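PDB 3ZKP: erythromycin C-12 hydroxylase from Saccharopolyspora erythraea, which hydroxylates erythromycin D at C-12 of its macrolactone ring to give erythromycin C, a haem-dependent cytochrome P450 step in erythromycin biosynthesis. Local coordinates for residues A[69-74]-A[89-94]; A[73-78]-A[292-297]. The protein carries 1 engineered substitution. One frame throughout, in Å; residues are numbered along the deposited sequence. Where two conformers were deposited one is given.

Contact 1: A[69-74]-A[89-94]; sequences FSSDPT and EIDPPE. With ERB (Erythromycin B), chain C.
Asp91 reaches across to Ser70 and Ser71 where, in this cytochrome P450, strand 69-70 at the edge of the mixed beta-sheet runs out into the loop leading to the substrate pocket. This is the tight end. The carboxylate takes both donors on syn lone pairs: Ser70 OG gives a hydrogen bond to Asp91 OD2 at 2.6 Å, and Ser71 N meets Asp91 OD1 at 2.8 Å, nearly straight at 170°. Serine suits position 70 because one small hydroxyl serves twice: lying anti to its own backbone N (chi1 174°), OG can also accept from Asp72 N, closing an ST turn. Beyond the turn, the CA-H of Glu89 points at Ser71 O, 3.4 Å from its CA.

Packing stays close where the Glu89 chain, extended beyond CG, crosses the Pro73 ring at about a right angle, with Pro73 CD 3.4 Å from Glu89 CD. Proline offers a rigid apolar surface for that chain to lie across. The looser, wetter side lies beyond: Asp72 OD1 and Glu89 OE1 stand 4.4 Å apart, and a water donates to both, bridging two acids that would otherwise probably repel each other. Asp72 OD1 also accepts from Thr74 N, closing an Asx turn, and from Thr74 OG1, both from the same face of its carboxylate plane. Glu89, a substrate-binding residue, turns its remaining oxygen to the bound macrolide: erythromycin B O6 donates to Glu89 OE2 at 2.6 Å.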
ATOM      1  N   PHE A  69     -20.226   7.537   3.030  1.00 12.36           N
ATOM      2  CA  PHE A  69     -18.997   7.093   3.684  1.00 11.62           C
ATOM      3  C   PHE A  69     -17.795   7.964   3.267  1.00 11.81           C
ATOM      4  O   PHE A  69     -17.114   7.674   2.269  1.00 11.75           O
ATOM      5  CB  PHE A  69     -18.751   5.595   3.404  1.00 11.32           C
ATOM      6  CG  PHE A  69     -19.901   4.693   3.800  1.00 11.06           C
ATOM      7  CD1 PHE A  69     -20.005   4.211   5.108  1.00  9.86           C
ATOM      8  CD2 PHE A  69     -20.867   4.306   2.856  1.00 10.94           C
ATOM      9  CE1 PHE A  69     -21.086   3.365   5.486  1.00 10.17           C
ATOM     10  CE2 PHE A  69     -21.926   3.451   3.205  1.00  9.89           C
ATOM     11  CZ  PHE A  69     -22.038   2.994   4.547  1.00 10.65           C
ATOM     12  N   SER A  70     -17.561   9.026   4.050  1.00 11.53           N
ATOM     13  CA  SER A  70     -16.470   9.992   3.842  1.00 11.62           C
ATOM     14  C   SER A  70     -15.094   9.376   4.110  1.00 12.11           C
ATOM     15  O   SER A  70     -14.951   8.547   5.002  1.00 11.36           O
ATOM     16  CB  SER A  70     -16.664  11.201   4.780  1.00 11.27           C
ATOM     17  OG  SER A  70     -15.565  12.111   4.738  1.00 10.73           O
ATOM     18  N   SER A  71     -14.089   9.831   3.358  1.00 12.17           N
ATOM     19  CA  SER A  71     -12.697   9.463   3.597  1.00 12.53           C
ATOM     20  C   SER A  71     -12.004  10.284   4.683  1.00 13.12           C
ATOM     21  O   SER A  71     -10.866   9.976   5.050  1.00 13.26           O
ATOM     22  CB  SER A  71     -11.898   9.538   2.297  1.00 12.11           C
ATOM     23  OG  SER A  71     -12.142   8.387   1.513  1.00 13.10           O
ATOM     24  N   ASP A  72     -12.699  11.299   5.201  1.00 13.79           N
ATOM     25  CA  ASP A  72     -12.174  12.228   6.212  1.00 14.72           C
ATOM     26  C   ASP A  72     -12.381  11.733   7.663  1.00 15.28           C
ATOM     27  O   ASP A  72     -13.495  11.780   8.196  1.00 14.98           O
ATOM     28  CB  ASP A  72     -12.816  13.606   6.016  1.00 14.65           C
ATOM     29  CG  ASP A  72     -12.211  14.690   6.920  1.00 16.05           C
ATOM     30  OD1 ASP A  72     -11.195  14.453   7.610  1.00 16.73           O
ATOM     31  OD2 ASP A  72     -12.768  15.805   6.938  1.00 15.41           O
ATOM     32  N   PRO A  73     -11.302  11.265   8.317  1.00 15.74           N
ATOM     33  CA  PRO A  73     -11.480  10.712   9.651  1.00 16.06           C
ATOM     34  C   PRO A  73     -11.768  11.809  10.680  1.00 17.32           C
ATOM     35  O   PRO A  73     -12.352  11.515  11.721  1.00 17.78           O
ATOM     36  CB  PRO A  73     -10.117  10.075   9.946  1.00 15.39           C
ATOM     37  CG  PRO A  73      -9.151  10.906   9.157  1.00 15.75           C
ATOM     38  CD  PRO A  73      -9.894  11.211   7.885  1.00 15.44           C
ATOM     39  N   THR A  74     -11.370  13.049  10.380  1.00 18.41           N
ATOM     40  CA  THR A  74     -11.388  14.152  11.357  1.00 19.82           C
ATOM     41  C   THR A  74     -12.810  14.505  11.764  1.00 20.34           C
ATOM     42  O   THR A  74     -13.021  15.129  12.799  1.00 19.73           O
ATOM     43  CB  THR A  74     -10.648  15.430  10.864  1.00 20.07           C
ATOM     44  OG1 THR A  74     -11.349  15.996   9.745  1.00 21.31           O
ATOM     45  CG2 THR A  74      -9.194  15.108  10.465  1.00 20.02           C
ATOM     46  N   GLU A  89      -7.971  11.752   2.135  1.00 11.36           N
ATOM     47  CA  GLU A  89      -8.981  12.138   3.139  1.00 12.18           C
ATOM     48  C   GLU A  89      -9.996  13.174   2.633  1.00 12.50           C
ATOM     49  O   GLU A  89     -10.847  13.664   3.394  1.00 12.69           O
ATOM     50  CB  GLU A  89      -8.313  12.625   4.425  1.00 12.40           C
ATOM     51  CG  GLU A  89      -7.534  11.514   5.155  1.00 12.49           C
ATOM     52  CD  GLU A  89      -6.886  11.982   6.457  1.00 13.41           C
ATOM     53  OE1 GLU A  89      -7.057  13.170   6.831  1.00 11.98           O
ATOM     54  OE2 GLU A  89      -6.196  11.151   7.104  1.00 13.22           O
ATOM     55  N   ILE A  90      -9.917  13.473   1.339  1.00 12.76           N
ATOM     56  CA  ILE A  90     -10.781  14.463   0.704  1.00 13.35           C
ATOM     57  C   ILE A  90     -11.857  13.789  -0.155  1.00 13.43           C
ATOM     58  O   ILE A  90     -11.559  12.877  -0.934  1.00 13.05           O
ATOM     59  CB  ILE A  90      -9.900  15.475  -0.108  1.00 13.87           C
ATOM     60  CG1 ILE A  90      -9.104  16.330   0.883  1.00 13.88           C
ATOM     61  CG2 ILE A  90     -10.748  16.342  -1.049  1.00 13.71           C
ATOM     62  CD1 ILE A  90      -7.895  17.033   0.342  1.00 12.83           C
ATOM     63  N   ASP A  91     -13.101  14.263  -0.022  1.00 13.90           N
ATOM     64  CA  ASP A  91     -14.254  13.720  -0.740  1.00 14.50           C
ATOM     65  C   ASP A  91     -14.615  14.517  -2.006  1.00 15.39           C
ATOM     66  O   ASP A  91     -14.253  15.685  -2.132  1.00 15.03           O
ATOM     67  CB  ASP A  91     -15.495  13.702   0.176  1.00 14.14           C
ATOM     68  CG  ASP A  91     -15.311  12.858   1.422  1.00 14.65           C
ATOM     69  OD1 ASP A  91     -14.598  11.818   1.400  1.00 15.86           O
ATOM     70  OD2 ASP A  91     -15.908  13.235   2.442  1.00 12.37           O
ATOM     71  N   PRO A  92     -15.373  13.900  -2.932  1.00 16.32           N
ATOM     72  CA  PRO A  92     -15.940  14.729  -4.002  1.00 16.90           C
ATOM     73  C   PRO A  92     -16.849  15.856  -3.448  1.00 17.65           C
ATOM     74  O   PRO A  92     -17.495  15.676  -2.404  1.00 17.76           O
ATOM     75  CB  PRO A  92     -16.732  13.722  -4.841  1.00 17.15           C
ATOM     76  CG  PRO A  92     -16.098  12.390  -4.543  1.00 16.71           C
ATOM     77  CD  PRO A  92     -15.755  12.484  -3.080  1.00 16.53           C
ATOM     78  N   PRO A  93     -16.903  17.013  -4.129  1.00 18.46           N
ATOM     79  CA  PRO A  93     -16.290  17.356  -5.416  1.00 18.40           C
ATOM     80  C   PRO A  93     -14.858  17.893  -5.396  1.00 18.11           C
ATOM     81  O   PRO A  93     -14.276  18.018  -6.478  1.00 17.98           O
ATOM     82  CB  PRO A  93     -17.233  18.440  -5.953  1.00 18.90           C
ATOM     83  CG  PRO A  93     -17.666  19.162  -4.713  1.00 18.47           C
ATOM     84  CD  PRO A  93     -17.731  18.127  -3.615  1.00 18.83           C
ATOM     85  N   GLU A  94     -14.303  18.199  -4.214  1.00 17.92           N
ATOM     86  CA  GLU A  94     -12.925  18.703  -4.114  0.50 17.93           C
ATOM     87  C   GLU A  94     -11.878  17.677  -4.560  1.00 17.79           C
ATOM     88  O   GLU A  94     -10.847  18.044  -5.131  1.00 17.67           O
ATOM     89  CB  GLU A  94     -12.612  19.178  -2.693  0.50 18.22           C
ATOM     90  CG  GLU A  94     -13.295  20.476  -2.286  0.50 19.28           C
ATOM     91  CD  GLU A  94     -14.772  20.313  -1.980  0.50 21.63           C
ATOM     92  OE1 GLU A  94     -15.215  19.186  -1.645  0.50 21.66           O
ATOM     93  OE2 GLU A  94     -15.493  21.327  -2.072  0.50 23.48           O
TER
HETATM   94  C1  ERB C 413      -1.080   7.537   3.037  1.00  9.82           C
HETATM   95  N1  ERB C 413      -5.533   3.257  10.744  1.00 14.24           N
HETATM   96  O1  ERB C 413       0.008   6.985   2.924  1.00 10.72           O
HETATM   97  C2  ERB C 413      -1.452   8.515   4.134  1.00 10.19           C
HETATM   98  O2  ERB C 413      -2.138   7.278   2.103  1.00  9.43           O
HETATM   99  C3  ERB C 413      -1.417   7.885   5.548  1.00 10.38           C
HETATM  100  O3  ERB C 413      -2.142   8.776   6.416  1.00 11.44           O
HETATM  101  C4  ERB C 413      -2.040   6.479   5.565  1.00  9.81           C
HETATM  102  O4  ERB C 413      -2.587   8.561   8.692  1.00 10.58           O
HETATM  103  C5  ERB C 413      -1.427   5.572   6.667  1.00 10.87           C
HETATM  104  O5  ERB C 413      -2.928  11.714   6.890  1.00 13.70           O
HETATM  105  C6  ERB C 413      -0.270   4.688   6.181  1.00 11.99           C
HETATM  106  O6  ERB C 413      -4.600  11.577   9.140  1.00 13.31           O
HETATM  107  C7  ERB C 413      -0.855   3.520   5.359  1.00 10.63           C
HETATM  108  O7  ERB C 413      -2.409   4.687   7.219  1.00 11.79           O
HETATM  109  C8  ERB C 413      -0.015   2.930   4.213  1.00 11.63           C
HETATM  110  O8  ERB C 413      -5.036   3.823   7.926  1.00 11.63           O
HETATM  111  C9  ERB C 413      -0.889   2.143   3.243  1.00 12.08           C
HETATM  112  O9  ERB C 413      -1.917   5.054   9.473  1.00 11.94           O
HETATM  113  C10 ERB C 413      -1.880   2.825   2.296  1.00 11.26           C
HETATM  114  O10 ERB C 413       0.650   5.466   5.409  1.00 11.82           O
HETATM  115  C11 ERB C 413      -1.381   4.216   1.892  1.00  9.98           C
HETATM  116  O11 ERB C 413      -0.828   0.929   3.219  1.00 11.74           O
HETATM  117  C12 ERB C 413      -2.424   5.076   1.158  1.00  8.83           C
HETATM  118  O12 ERB C 413      -0.193   4.055   1.103  1.00 11.41           O
HETATM  119  C13 ERB C 413      -1.900   6.501   0.940  1.00  7.92           C
HETATM  120  C14 ERB C 413      -1.597   8.977   7.731  1.00 11.24           C
HETATM  121  C15 ERB C 413      -1.174  10.443   7.966  1.00 11.36           C
HETATM  122  C16 ERB C 413      -2.351  11.421   8.171  1.00 12.10           C
HETATM  123  C17 ERB C 413      -3.418  10.778   9.073  1.00 10.33           C
HETATM  124  C18 ERB C 413      -3.777   9.344   8.657  1.00  9.78           C
HETATM  125  C19 ERB C 413      -1.790  12.732   8.771  1.00 12.45           C
HETATM  126  C20 ERB C 413      -3.260  13.048   6.467  1.00 13.81           C
HETATM  127  C21 ERB C 413      -4.809   8.701   9.580  1.00 10.96           C
HETATM  128  C22 ERB C 413      -2.963   5.024   8.500  1.00 11.33           C
HETATM  129  C23 ERB C 413      -3.988   3.968   8.916  1.00 12.77           C
HETATM  130  C24 ERB C 413      -4.537   4.291  10.320  1.00 12.12           C
HETATM  131  C25 ERB C 413      -3.376   4.494  11.315  1.00 12.64           C
HETATM  132  C26 ERB C 413      -2.353   5.492  10.766  1.00 13.13           C
HETATM  133  C27 ERB C 413      -1.113   5.590  11.665  1.00 14.35           C
HETATM  134  C28 ERB C 413      -4.987   1.896  11.017  1.00 14.43           C
HETATM  135  C29 ERB C 413      -6.261   3.711  11.942  1.00 12.42           C
HETATM  136  C30 ERB C 413      -0.641   9.811   3.987  1.00  8.87           C
HETATM  137  C31 ERB C 413      -3.576   6.559   5.616  1.00  9.88           C
HETATM  138  C32 ERB C 413       0.515   4.151   7.390  1.00 13.06           C
HETATM  139  C33 ERB C 413       1.134   2.072   4.772  1.00 12.25           C
HETATM  140  C34 ERB C 413      -2.215   1.971   1.064  1.00 11.29           C
HETATM  141  C35 ERB C 413      -3.790   5.028   1.863  1.00  7.89           C
HETATM  142  C36 ERB C 413      -2.676   7.236  -0.148  1.00  9.61           C
HETATM  143  C37 ERB C 413      -2.048   8.595  -0.402  1.00  8.18           C
HETATM  144  O   HOH W   1      -8.732  15.401   6.532  1.00 14.22           O

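Contact 2: A[73-78]-A[292-297]; sequences PTRVIE and QRTTTK. With ERB (Erythromycin B), chain C.
The torsions of Arg75 and Thr294 set this contact, in which the loop after strand 69-70 lies against strand 290-295 of the P450 beta-sheet. Thr294 OG1 sits between its backbone N and carbonyl carbon (chi1 55°), facing the Arg75 aliphatic chain, with Arg75 CD 3.4 Å away; the same hydroxyl is hydrogen-bonded to Asp72 O. That rotamer sends Thr294 CG2 to the apolar side, 3.8 Å from Pro73 CA and 3.7 Å from Val76 CG1. A beta-branched threonine suits the place by serving a polar neighbour with one branch and an apolar one with the other.

In the conformer given, Arg75 bends at chi3 (82°), which carries its guanidinium along the strand to Thr295 and Thr296. There Arg75 NH1 comes within 2.8 Å of Thr295 O, while the methyl CG2 of Thr296 lies over one face, offset toward the rim. A salt bridge from NH2 to Asp309 gives the charge its partner, and arginine is long enough to reach it.

Earlier in the strand, neighbouring side chains serve different ligands: Arg293 NH2 is hydrogen-bonded to a haem oxygen, while Gln292 OE1 accepts from erythromycin B N1 at 3.0 Å.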
ATOM      1  N   PRO A  73     -11.302  11.265   8.317  1.00 15.74           N
ATOM      2  CA  PRO A  73     -11.480  10.712   9.651  1.00 16.06           C
ATOM      3  C   PRO A  73     -11.768  11.809  10.680  1.00 17.32           C
ATOM      4  O   PRO A  73     -12.352  11.515  11.721  1.00 17.78           O
ATOM      5  CB  PRO A  73     -10.117  10.075   9.946  1.00 15.39           C
ATOM      6  CG  PRO A  73      -9.151  10.906   9.157  1.00 15.75           C
ATOM      7  CD  PRO A  73      -9.894  11.211   7.885  1.00 15.44           C
ATOM      8  N   THR A  74     -11.370  13.049  10.380  1.00 18.41           N
ATOM      9  CA  THR A  74     -11.388  14.152  11.357  1.00 19.82           C
ATOM     10  C   THR A  74     -12.810  14.505  11.764  1.00 20.34           C
ATOM     11  O   THR A  74     -13.021  15.129  12.799  1.00 19.73           O
ATOM     12  CB  THR A  74     -10.648  15.430  10.864  1.00 20.07           C
ATOM     13  OG1 THR A  74     -11.349  15.996   9.745  1.00 21.31           O
ATOM     14  CG2 THR A  74      -9.194  15.108  10.465  1.00 20.02           C
ATOM     15  N   ARG A  75     -13.770  14.066  10.951  1.00 20.88           N
ATOM     16  CA  ARG A  75     -15.189  14.252  11.228  0.50 21.36           C
ATOM     17  C   ARG A  75     -15.587  13.692  12.589  1.00 21.65           C
ATOM     18  O   ARG A  75     -16.469  14.215  13.246  1.00 22.44           O
ATOM     19  CB  ARG A  75     -16.024  13.547  10.168  0.50 21.49           C
ATOM     20  CG  ARG A  75     -16.072  14.215   8.805  0.50 21.50           C
ATOM     21  CD  ARG A  75     -17.050  13.462   7.902  0.50 22.91           C
ATOM     22  NE  ARG A  75     -18.445  13.849   8.128  0.50 21.93           N
ATOM     23  CZ  ARG A  75     -19.278  13.282   9.001  0.50 22.08           C
ATOM     24  NH1 ARG A  75     -18.894  12.278   9.780  0.50 20.97           N
ATOM     25  NH2 ARG A  75     -20.516  13.738   9.099  0.50 21.34           N
ATOM     26  N   VAL A  76     -14.933  12.609  12.997  1.00 22.17           N
ATOM     27  CA  VAL A  76     -15.285  11.896  14.226  1.00 22.41           C
ATOM     28  C   VAL A  76     -14.193  11.977  15.290  1.00 22.67           C
ATOM     29  O   VAL A  76     -14.279  11.308  16.315  1.00 22.95           O
ATOM     30  CB  VAL A  76     -15.636  10.401  13.952  1.00 21.98           C
ATOM     31  CG1 VAL A  76     -16.670  10.285  12.841  1.00 21.25           C
ATOM     32  CG2 VAL A  76     -14.369   9.571  13.613  1.00 22.42           C
ATOM     33  N   ILE A  77     -13.173  12.785  15.035  1.00 23.06           N
ATOM     34  CA  ILE A  77     -12.089  13.009  15.986  1.00 23.52           C
ATOM     35  C   ILE A  77     -12.262  14.416  16.587  1.00 24.19           C
ATOM     36  O   ILE A  77     -11.963  15.422  15.933  1.00 23.85           O
ATOM     37  CB  ILE A  77     -10.676  12.825  15.319  1.00 23.12           C
ATOM     38  CG1 ILE A  77     -10.526  11.419  14.712  1.00 23.43           C
ATOM     39  CG2 ILE A  77      -9.571  13.050  16.324  1.00 23.51           C
ATOM     40  CD1 ILE A  77      -9.322  11.231  13.770  1.00 22.42           C
ATOM     41  N   GLU A  78     -12.743  14.481  17.828  1.00 24.92           N
ATOM     42  CA  GLU A  78     -13.009  15.779  18.454  0.50 25.34           C
ATOM     43  C   GLU A  78     -11.734  16.594  18.638  1.00 25.49           C
ATOM     44  O   GLU A  78     -10.730  16.131  19.196  1.00 25.20           O
ATOM     45  CB  GLU A  78     -13.794  15.650  19.768  0.50 25.78           C
ATOM     46  CG  GLU A  78     -14.263  16.996  20.368  0.50 26.40           C
ATOM     47  CD  GLU A  78     -15.370  17.699  19.569  0.50 27.24           C
ATOM     48  OE1 GLU A  78     -16.169  17.026  18.886  0.50 27.99           O
ATOM     49  OE2 GLU A  78     -15.451  18.940  19.647  0.50 27.82           O
ATOM     50  N   GLN A 292     -10.299   2.981   6.540  1.00 10.73           N
ATOM     51  CA  GLN A 292     -11.383   3.585   7.287  1.00 10.60           C
ATOM     52  C   GLN A 292     -12.174   4.612   6.488  1.00 10.58           C
ATOM     53  O   GLN A 292     -11.652   5.254   5.563  1.00 10.65           O
ATOM     54  CB  GLN A 292     -10.909   4.177   8.624  1.00 10.30           C
ATOM     55  CG  GLN A 292     -10.382   3.144   9.626  1.00 11.22           C
ATOM     56  CD  GLN A 292      -8.932   2.783   9.348  1.00 10.44           C
ATOM     57  OE1 GLN A 292      -8.074   3.657   9.297  1.00 12.96           O
ATOM     58  NE2 GLN A 292      -8.654   1.496   9.149  1.00 11.28           N
ATOM     59  N   ARG A 293     -13.451   4.705   6.843  1.00 10.78           N
ATOM     60  CA  ARG A 293     -14.358   5.752   6.376  1.00 10.71           C
ATOM     61  C   ARG A 293     -15.049   6.367   7.602  1.00 11.22           C
ATOM     62  O   ARG A 293     -14.925   5.835   8.722  1.00 11.02           O
ATOM     63  CB  ARG A 293     -15.382   5.164   5.402  1.00 10.29           C
ATOM     64  CG  ARG A 293     -14.785   4.590   4.116  1.00  9.75           C
ATOM     65  CD  ARG A 293     -14.017   5.676   3.372  1.00 10.81           C
ATOM     66  NE  ARG A 293     -13.574   5.306   2.039  1.00 10.30           N
ATOM     67  CZ  ARG A 293     -12.330   4.953   1.711  1.00 10.66           C
ATOM     68  NH1 ARG A 293     -11.377   4.844   2.642  1.00  8.31           N
ATOM     69  NH2 ARG A 293     -12.046   4.692   0.437  1.00  8.48           N
ATOM     70  N   THR A 294     -15.775   7.472   7.402  1.00 11.49           N
ATOM     71  CA  THR A 294     -16.696   7.982   8.429  1.00 12.04           C
ATOM     72  C   THR A 294     -18.098   8.215   7.860  1.00 12.26           C
ATOM     73  O   THR A 294     -18.236   8.699   6.731  1.00 12.41           O
ATOM     74  CB  THR A 294     -16.160   9.286   9.102  1.00 12.26           C
ATOM     75  OG1 THR A 294     -15.891  10.254   8.087  1.00 12.07           O
ATOM     76  CG2 THR A 294     -14.855   9.011   9.845  1.00 10.77           C
ATOM     77  N   THR A 295     -19.137   7.853   8.624  1.00 12.35           N
ATOM     78  CA  THR A 295     -20.527   8.046   8.156  1.00 12.61           C
ATOM     79  C   THR A 295     -20.948   9.500   8.313  1.00 12.67           C
ATOM     80  O   THR A 295     -20.683  10.129   9.339  1.00 12.93           O
ATOM     81  CB  THR A 295     -21.582   7.111   8.852  1.00 12.75           C
ATOM     82  OG1 THR A 295     -21.546   7.321  10.265  1.00 12.06           O
ATOM     83  CG2 THR A 295     -21.270   5.662   8.587  1.00 11.96           C
ATOM     84  N   THR A 296     -21.570  10.025   7.263  1.00 13.13           N
ATOM     85  CA  THR A 296     -22.016  11.418   7.229  1.00 14.05           C
ATOM     86  C   THR A 296     -23.468  11.522   7.697  1.00 14.72           C
ATOM     87  O   THR A 296     -23.964  12.628   7.947  1.00 15.77           O
ATOM     88  CB  THR A 296     -21.946  12.006   5.791  1.00 13.51           C
ATOM     89  OG1 THR A 296     -22.808  11.249   4.937  1.00 12.37           O
ATOM     90  CG2 THR A 296     -20.512  11.960   5.245  1.00 13.23           C
ATOM     91  N   LYS A 297     -24.118  10.357   7.773  1.00 14.75           N
ATOM     92  CA  LYS A 297     -25.540  10.226   8.094  0.50 14.65           C
ATOM     93  C   LYS A 297     -25.827   8.799   8.569  1.00 14.57           C
ATOM     94  O   LYS A 297     -24.996   7.906   8.381  1.00 13.93           O
ATOM     95  CB  LYS A 297     -26.406  10.539   6.868  0.50 14.60           C
ATOM     96  CG  LYS A 297     -26.164   9.634   5.657  0.50 14.57           C
ATOM     97  CD  LYS A 297     -27.426   9.503   4.823  0.50 16.91           C
ATOM     98  CE  LYS A 297     -27.181   8.653   3.585  0.50 17.89           C
ATOM     99  NZ  LYS A 297     -28.448   8.083   3.019  0.50 19.17           N
TER
HETATM  100  C1  ERB C 413      -1.080   7.537   3.037  1.00  9.82           C
HETATM  101  N1  ERB C 413      -5.533   3.257  10.744  1.00 14.24           N
HETATM  102  O1  ERB C 413       0.008   6.985   2.924  1.00 10.72           O
HETATM  103  C2  ERB C 413      -1.452   8.515   4.134  1.00 10.19           C
HETATM  104  O2  ERB C 413      -2.138   7.278   2.103  1.00  9.43           O
HETATM  105  C3  ERB C 413      -1.417   7.885   5.548  1.00 10.38           C
HETATM  106  O3  ERB C 413      -2.142   8.776   6.416  1.00 11.44           O
HETATM  107  C4  ERB C 413      -2.040   6.479   5.565  1.00  9.81           C
HETATM  108  O4  ERB C 413      -2.587   8.561   8.692  1.00 10.58           O
HETATM  109  C5  ERB C 413      -1.427   5.572   6.667  1.00 10.87           C
HETATM  110  O5  ERB C 413      -2.928  11.714   6.890  1.00 13.70           O
HETATM  111  C6  ERB C 413      -0.270   4.688   6.181  1.00 11.99           C
HETATM  112  O6  ERB C 413      -4.600  11.577   9.140  1.00 13.31           O
HETATM  113  C7  ERB C 413      -0.855   3.520   5.359  1.00 10.63           C
HETATM  114  O7  ERB C 413      -2.409   4.687   7.219  1.00 11.79           O
HETATM  115  C8  ERB C 413      -0.015   2.930   4.213  1.00 11.63           C
HETATM  116  O8  ERB C 413      -5.036   3.823   7.926  1.00 11.63           O
HETATM  117  C9  ERB C 413      -0.889   2.143   3.243  1.00 12.08           C
HETATM  118  O9  ERB C 413      -1.917   5.054   9.473  1.00 11.94           O
HETATM  119  C10 ERB C 413      -1.880   2.825   2.296  1.00 11.26           C
HETATM  120  O10 ERB C 413       0.650   5.466   5.409  1.00 11.82           O
HETATM  121  C11 ERB C 413      -1.381   4.216   1.892  1.00  9.98           C
HETATM  122  O11 ERB C 413      -0.828   0.929   3.219  1.00 11.74           O
HETATM  123  C12 ERB C 413      -2.424   5.076   1.158  1.00  8.83           C
HETATM  124  O12 ERB C 413      -0.193   4.055   1.103  1.00 11.41           O
HETATM  125  C13 ERB C 413      -1.900   6.501   0.940  1.00  7.92           C
HETATM  126  C14 ERB C 413      -1.597   8.977   7.731  1.00 11.24           C
HETATM  127  C15 ERB C 413      -1.174  10.443   7.966  1.00 11.36           C
HETATM  128  C16 ERB C 413      -2.351  11.421   8.171  1.00 12.10           C
HETATM  129  C17 ERB C 413      -3.418  10.778   9.073  1.00 10.33           C
HETATM  130  C18 ERB C 413      -3.777   9.344   8.657  1.00  9.78           C
HETATM  131  C19 ERB C 413      -1.790  12.732   8.771  1.00 12.45           C
HETATM  132  C20 ERB C 413      -3.260  13.048   6.467  1.00 13.81           C
HETATM  133  C21 ERB C 413      -4.809   8.701   9.580  1.00 10.96           C
HETATM  134  C22 ERB C 413      -2.963   5.024   8.500  1.00 11.33           C
HETATM  135  C23 ERB C 413      -3.988   3.968   8.916  1.00 12.77           C
HETATM  136  C24 ERB C 413      -4.537   4.291  10.320  1.00 12.12           C
HETATM  137  C25 ERB C 413      -3.376   4.494  11.315  1.00 12.64           C
HETATM  138  C26 ERB C 413      -2.353   5.492  10.766  1.00 13.13           C
HETATM  139  C27 ERB C 413      -1.113   5.590  11.665  1.00 14.35           C
HETATM  140  C28 ERB C 413      -4.987   1.896  11.017  1.00 14.43           C
HETATM  141  C29 ERB C 413      -6.261   3.711  11.942  1.00 12.42           C
HETATM  142  C30 ERB C 413      -0.641   9.811   3.987  1.00  8.87           C
HETATM  143  C31 ERB C 413      -3.576   6.559   5.616  1.00  9.88           C
HETATM  144  C32 ERB C 413       0.515   4.151   7.390  1.00 13.06           C
HETATM  145  C33 ERB C 413       1.134   2.072   4.772  1.00 12.25           C
HETATM  146  C34 ERB C 413      -2.215   1.971   1.064  1.00 11.29           C
HETATM  147  C35 ERB C 413      -3.790   5.028   1.863  1.00  7.89           C
HETATM  148  C36 ERB C 413      -2.676   7.236  -0.148  1.00  9.61           C
HETATM  149  C37 ERB C 413      -2.048   8.595  -0.402  1.00  8.18           C

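How the contacts relate
Both contacts are partly buried, and they share Pro73 and Thr74 at the turn that follows strand 69-70. Contact 1 lies slightly deeper, its centre about 19 Å from the centre of the chain against about 22 Å for contact 2, with three buried touching residues against two. It relies on carboxylates that gather hydroxyl and backbone N-H donors and a water. Contact 2 is chiefly packing of threonine, valine and an arginine chain, its main charge pairing outside the two segments. Strands 69-70 and 290-295 are sheet neighbours, and Ser70 O probably accepts from Thr294 N at 2.8 Å. Both border the macrolide pocket, at different groups of the ligand.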